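Long form salivary protein D7L1 (Aedes aegypti, PDB 3DXL) binds and sequesters host biogenic amines and leukotrienes, modulating blood feeding by female mosquitoes on vertebrates. Local coordinates at residues A[15-20]-A[48-53]; A[64-69]-A[101-106]. One frame throughout, in Å; residues are numbered along the deposited sequence. Where two conformers were deposited one is given.

Interaction 1: residues A[15-20]-A[48-53]; sequences RCMEDN and QCFGKC
Asn20 lies against Cys49 and Phe50 with its amide turned back on its own helix, ND2 donating to the carbonyl O of Cys16 at 2.9 Å. The bond uses a lone pair in the carbonyl plane, and the acceptor lies close to the plane of the Asn20 amide, so the amide is held in a defined rotation; Asn20 CB and CG rest against the N and CA of Phe50, and ND2 also lies beside Cys53 CB. This is a disulfide-linked pair of helices in the N-terminal domain of a PBP/GOBP-family protein: the short segments run nearly antiparallel, 151° between their directions, with axes 8.9 Å apart at closest approach. The covalent tie is Cys16 SG to Cys53 SG, 2.1 Å, with a chi3 of -77°. The two cysteines reach it differently. In Cys53 the sulfur stands anti to the backbone N (chi1 179°), whereas in Cys16 it stands beside the N and anti to the carbonyl carbon. Phe50 fills the neighbouring part of the interface. One edge of its ring meets the Cys16 backbone, CD1 lying 3.7 Å from the carbonyl carbon C of Cys16, and CD1 also packs on the Cys16 CB. Met17, modelled in two conformers, runs alongside the same ring in the one given here, pointing the same way, its CG 3.3 Å from Phe50 CE1; in that conformer SD lies obliquely to the ring, a Met-aromatic contact with 5.2 Å between Met17 SD and the Phe50 centroid. Trp34 stacks on Phe50 and also touches Met17, tying helix 27-34 into this layer. The Phe50 side chain is about 8 Å from that of Trp37, a leukotriene E4-binding residue. One turn along each helix from the disulfide, Asn20 OD1 rests 3.2 Å from Cys49 CB.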
loop_
_atom_site.group_PDB
_atom_site.type_symbol
_atom_site.label_atom_id
_atom_site.label_comp_id
_atom_site.label_asym_id
_atom_site.label_seq_id
_atom_site.Cartn_x
_atom_site.Cartn_y
_atom_site.Cartn_z
ATOM N N ARG A 15 -6.356 2.020 -1.864
ATOM C CA ARG A 15 -6.618 0.633 -2.247
ATOM C C ARG A 15 -8.074 0.258 -1.963
ATOM O O ARG A 15 -8.753 -0.336 -2.798
ATOM C CB ARG A 15 -5.660 -0.338 -1.550
ATOM C CG ARG A 15 -5.996 -1.823 -1.716
ATOM C CD ARG A 15 -6.017 -2.304 -3.179
ATOM N NE ARG A 15 -4.744 -2.098 -3.871
ATOM C CZ ARG A 15 -3.714 -2.934 -3.805
ATOM N NH1 ARG A 15 -3.788 -4.060 -3.102
ATOM N NH2 ARG A 15 -2.599 -2.641 -4.461
ATOM N N CYS A 16 -8.560 0.620 -0.782
ATOM C CA CYS A 16 -9.924 0.283 -0.418
ATOM C C CYS A 16 -10.940 1.011 -1.300
ATOM O O CYS A 16 -11.971 0.434 -1.659
ATOM C CB CYS A 16 -10.141 0.570 1.060
ATOM S SG CYS A 16 -9.275 -0.611 2.120
ATOM N N MET A 17 -10.639 2.250 -1.700
ATOM C CA MET A 17 -11.514 2.946 -2.636
ATOM C C MET A 17 -11.463 2.300 -4.016
ATOM O O MET A 17 -12.502 2.095 -4.643
ATOM C CB MET A 17 -11.185 4.432 -2.716
ATOM C CG MET A 17 -11.630 5.179 -1.478
ATOM S SD MET A 17 -11.563 6.958 -1.656
ATOM C CE MET A 17 -9.791 7.203 -1.517
ATOM N N GLU A 18 -10.258 1.946 -4.481
ATOM C CA GLU A 18 -10.118 1.295 -5.787
ATOM C C GLU A 18 -10.962 0.022 -5.858
ATOM O O GLU A 18 -11.623 -0.242 -6.865
ATOM C CB GLU A 18 -8.647 1.007 -6.086
ATOM C CG GLU A 18 -8.415 0.531 -7.523
ATOM C CD GLU A 18 -6.952 0.389 -7.876
ATOM O OE1 GLU A 18 -6.145 1.256 -7.500
ATOM O OE2 GLU A 18 -6.607 -0.584 -8.569
ATOM N N ASP A 19 -10.959 -0.741 -4.768
ATOM C CA ASP A 19 -11.660 -2.015 -4.744
ATOM C C ASP A 19 -13.173 -1.918 -4.521
ATOM O O ASP A 19 -13.895 -2.888 -4.771
ATOM C CB ASP A 19 -11.044 -2.929 -3.688
ATOM C CG ASP A 19 -9.702 -3.491 -4.112
ATOM O OD1 ASP A 19 -9.350 -3.409 -5.311
ATOM O OD2 ASP A 19 -9.008 -4.024 -3.232
ATOM N N ASN A 20 -13.653 -0.772 -4.032
ATOM C CA ASN A 20 -15.043 -0.682 -3.585
ATOM C C ASN A 20 -15.897 0.403 -4.209
ATOM O O ASN A 20 -17.124 0.344 -4.117
ATOM C CB ASN A 20 -15.100 -0.631 -2.059
ATOM C CG ASN A 20 -14.640 -1.922 -1.437
ATOM O OD1 ASN A 20 -15.348 -2.933 -1.491
ATOM N ND2 ASN A 20 -13.439 -1.916 -0.877
ATOM N N GLN A 48 -20.300 0.296 2.595
ATOM C CA GLN A 48 -20.130 -0.661 3.674
ATOM C C GLN A 48 -18.858 -1.485 3.498
ATOM O O GLN A 48 -18.088 -1.666 4.441
ATOM C CB GLN A 48 -21.358 -1.556 3.784
ATOM C CG GLN A 48 -22.601 -0.766 4.167
ATOM C CD GLN A 48 -23.895 -1.479 3.858
ATOM O OE1 GLN A 48 -23.918 -2.668 3.539
ATOM N NE2 GLN A 48 -24.998 -0.741 3.955
ATOM N N CYS A 49 -18.620 -1.968 2.280
ATOM C CA CYS A 49 -17.426 -2.769 2.037
ATOM C C CYS A 49 -16.159 -1.931 2.015
ATOM O O CYS A 49 -15.108 -2.406 2.434
ATOM C CB CYS A 49 -17.557 -3.596 0.760
ATOM S SG CYS A 49 -18.680 -5.005 0.946
ATOM N N PHE A 50 -16.258 -0.689 1.543
ATOM C CA PHE A 50 -15.141 0.254 1.663
ATOM C C PHE A 50 -14.738 0.412 3.135
ATOM O O PHE A 50 -13.564 0.308 3.493
ATOM C CB PHE A 50 -15.508 1.624 1.078
ATOM C CG PHE A 50 -14.559 2.728 1.477
ATOM C CD1 PHE A 50 -13.231 2.714 1.054
ATOM C CD2 PHE A 50 -14.985 3.787 2.285
ATOM C CE1 PHE A 50 -12.347 3.715 1.443
ATOM C CE2 PHE A 50 -14.106 4.801 2.660
ATOM C CZ PHE A 50 -12.782 4.762 2.240
ATOM N N GLY A 51 -15.721 0.675 3.995
ATOM C CA GLY A 51 -15.453 0.865 5.416
ATOM C C GLY A 51 -14.847 -0.374 6.041
ATOM O O GLY A 51 -13.870 -0.287 6.774
ATOM N N LYS A 52 -15.420 -1.540 5.750
ATOM C CA LYS A 52 -14.865 -2.787 6.268
ATOM C C LYS A 52 -13.415 -2.962 5.809
ATOM O O LYS A 52 -12.555 -3.355 6.589
ATOM C CB LYS A 52 -15.705 -4.004 5.863
ATOM C CG LYS A 52 -15.138 -5.325 6.381
ATOM C CD LYS A 52 -15.762 -6.550 5.716
ATOM C CE LYS A 52 -14.827 -7.762 5.824
ATOM N NZ LYS A 52 -15.419 -9.020 5.297
ATOM N N CYS A 53 -13.154 -2.677 4.534
ATOM C CA CYS A 53 -11.800 -2.787 3.975
ATOM C C CYS A 53 -10.789 -1.967 4.771
ATOM O O CYS A 53 -9.720 -2.462 5.136
ATOM C CB CYS A 53 -11.810 -2.346 2.508
ATOM S SG CYS A 53 -10.219 -2.388 1.634
#

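Interaction 2: residues A[64-69]-A[101-106]; sequences VAQKFD and STNNDC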
loop_
_atom_site.group_PDB
_atom_site.type_symbol
_atom_site.label_atom_id
_atom_site.label_comp_id
_atom_site.label_asym_id
_atom_site.label_seq_id
_atom_site.Cartn_x
_atom_site.Cartn_y
_atom_site.Cartn_z
ATOM N N VAL A 64 -10.642 -12.486 11.931
ATOM C CA VAL A 64 -10.393 -13.800 12.527
ATOM C C VAL A 64 -11.078 -13.864 13.896
ATOM O O VAL A 64 -11.808 -14.812 14.199
ATOM C CB VAL A 64 -8.870 -14.098 12.649
ATOM C CG1 VAL A 64 -8.624 -15.461 13.295
ATOM C CG2 VAL A 64 -8.186 -14.039 11.279
ATOM N N ALA A 65 -10.852 -12.832 14.709
ATOM C CA ALA A 65 -11.470 -12.727 16.028
ATOM C C ALA A 65 -12.964 -12.411 15.933
ATOM O O ALA A 65 -13.707 -12.652 16.890
ATOM C CB ALA A 65 -10.755 -11.668 16.861
ATOM N N GLN A 66 -13.396 -11.893 14.781
ATOM C CA GLN A 66 -14.754 -11.357 14.572
ATOM C C GLN A 66 -15.134 -10.338 15.653
ATOM O O GLN A 66 -16.241 -10.363 16.215
ATOM C CB GLN A 66 -15.806 -12.466 14.389
ATOM C CG GLN A 66 -15.732 -13.125 13.004
ATOM C CD GLN A 66 -16.969 -13.924 12.639
ATOM O OE1 GLN A 66 -17.734 -13.542 11.747
ATOM N NE2 GLN A 66 -17.168 -15.044 13.320
ATOM N N LYS A 67 -14.182 -9.452 15.935
ATOM C CA LYS A 67 -14.331 -8.377 16.911
ATOM C C LYS A 67 -13.500 -7.191 16.460
ATOM O O LYS A 67 -12.555 -7.338 15.672
ATOM C CB LYS A 67 -13.767 -8.770 18.277
ATOM C CG LYS A 67 -14.245 -10.047 18.883
ATOM C CD LYS A 67 -13.364 -10.373 20.069
ATOM C CE LYS A 67 -13.788 -11.660 20.711
ATOM N NZ LYS A 67 -13.143 -11.807 22.015
ATOM N N PHE A 68 -13.828 -6.026 17.008
ATOM C CA PHE A 68 -12.994 -4.848 16.889
ATOM C C PHE A 68 -11.821 -4.927 17.868
ATOM O O PHE A 68 -11.868 -5.690 18.845
ATOM C CB PHE A 68 -13.840 -3.587 17.089
ATOM C CG PHE A 68 -14.847 -3.376 15.995
ATOM C CD1 PHE A 68 -14.517 -2.613 14.874
ATOM C CD2 PHE A 68 -16.105 -3.979 16.051
ATOM C CE1 PHE A 68 -15.428 -2.428 13.858
ATOM C CE2 PHE A 68 -17.028 -3.803 15.033
ATOM C CZ PHE A 68 -16.687 -3.032 13.927
ATOM N N ASP A 69 -10.771 -4.157 17.594
ATOM C CA ASP A 69 -9.523 -4.217 18.344
ATOM C C ASP A 69 -8.964 -2.807 18.428
ATOM O O ASP A 69 -8.613 -2.214 17.411
ATOM C CB ASP A 69 -8.538 -5.165 17.638
ATOM C CG ASP A 69 -7.301 -5.473 18.466
ATOM O OD1 ASP A 69 -7.016 -4.762 19.450
ATOM O OD2 ASP A 69 -6.595 -6.438 18.106
ATOM N N SER A 101 -18.935 -7.914 19.782
ATOM C CA SER A 101 -18.432 -8.843 18.783
ATOM C C SER A 101 -19.351 -8.763 17.568
ATOM O O SER A 101 -20.566 -8.613 17.703
ATOM C CB SER A 101 -18.356 -10.248 19.362
ATOM O OG SER A 101 -17.406 -10.264 20.407
ATOM N N THR A 102 -18.763 -8.789 16.378
ATOM C CA THR A 102 -19.495 -8.435 15.171
ATOM C C THR A 102 -19.138 -9.372 14.025
ATOM O O THR A 102 -17.958 -9.660 13.796
ATOM C CB THR A 102 -19.203 -6.954 14.788
ATOM O OG1 THR A 102 -19.663 -6.086 15.832
ATOM C CG2 THR A 102 -19.883 -6.559 13.486
ATOM N N ASN A 103 -20.163 -9.833 13.312
ATOM C CA ASN A 103 -19.998 -10.726 12.164
ATOM C C ASN A 103 -19.129 -10.131 11.059
ATOM O O ASN A 103 -19.176 -8.928 10.805
ATOM C CB ASN A 103 -21.362 -11.110 11.578
ATOM C CG ASN A 103 -22.210 -11.940 12.533
ATOM O OD1 ASN A 103 -21.703 -12.527 13.493
ATOM N ND2 ASN A 103 -23.511 -11.995 12.264
ATOM N N ASN A 104 -18.347 -10.995 10.413
ATOM C CA ASN A 104 -17.426 -10.608 9.344
ATOM C C ASN A 104 -18.129 -10.491 7.988
ATOM O O ASN A 104 -17.854 -11.249 7.052
ATOM C CB ASN A 104 -16.253 -11.601 9.285
ATOM C CG ASN A 104 -15.205 -11.223 8.247
ATOM O OD1 ASN A 104 -14.983 -10.045 7.972
ATOM N ND2 ASN A 104 -14.559 -12.229 7.667
ATOM N N ASP A 105 -19.071 -9.559 7.912
ATOM C CA ASP A 105 -19.664 -9.137 6.655
ATOM C C ASP A 105 -19.671 -7.615 6.625
ATOM O O ASP A 105 -19.705 -6.965 7.675
ATOM C CB ASP A 105 -21.068 -9.731 6.448
ATOM C CG ASP A 105 -22.070 -9.285 7.500
ATOM O OD1 ASP A 105 -22.258 -10.031 8.490
ATOM O OD2 ASP A 105 -22.683 -8.211 7.334
ATOM N N CYS A 106 -19.625 -7.049 5.425
ATOM C CA CYS A 106 -19.484 -5.605 5.269
ATOM C C CYS A 106 -20.549 -4.830 6.027
ATOM O O CYS A 106 -20.243 -3.880 6.744
ATOM C CB CYS A 106 -19.538 -5.213 3.796
ATOM S SG CYS A 106 -18.214 -5.850 2.775
#
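Gln66 offers two carbonyl oxygens to the segment 101-106, one from its side chain and one from its backbone. The amide oxygen OE1 accepts the backbone N-H of Asn104 at 2.9 Å, in the carbonyl plane and on a lone pair, with an N-H...O angle of 151°. The main-chain O of Gln66 takes the N-H of Thr102 at 3.0 Å; here the donor sits above the carbonyl plane, 37° out of it. Reach explains the first bond: Gln66 has CG anti to the carbonyl carbon (chi1 -75°) and continues extended, carrying its amide along the facing chain to Asn104. The Asn104 side chain crosses it at about a right angle, with CB 3.5 Å from Gln66 OE1, while its own OD1 is hydrogen-bonded to Lys52 of helix 45-58. Gln66 and Lys67 together face Asp62 in a G1 bulge of the small antiparallel hairpin made by strands 61-62 and 67-68, and Asn104 is the centre of an inverse gamma turn. The contact thus pins the hairpin to the irregular connection that runs into helix 106-119, where Asp105 occupies the N-cap position. Outward from the bonds, Phe68 presents a ring edge to Thr102: CE2 lies 3.6 Å from the Thr102 OG1, which is near the ring plane. That hydroxyl is hydrogen-bonded to Pro100 O, and Tyr61, which meets the Phe68 ring edge-to-face, bonds through its OH to Thr102 O. At the exposed margin the extended Lys67 chain passes Ser101, its CG 3.5 Å from the Ser101 OG.

The two contacts come in series along the chain and both belong to its N-terminal PBP/GOBP-family half, with centres about 16 Å apart on the same side of the molecule's centre. Interaction 1 joins helix 6-20 to helix 45-58; interaction 2, nearer the surface, joins the hairpin after helix 45-58 to the approach to helix 106-119. They meet directly through the Cys49-Cys106 disulfide, with Lys52 to Asn104 as a second bridge. With Cys16-Cys53, helix 45-58 therefore carries two disulfides, one to helix 6-20 and one to the start of helix 106-119, cross-linking the N-terminal, lipid-binding half of the protein, while interaction 2 stays away from the known ligand sites.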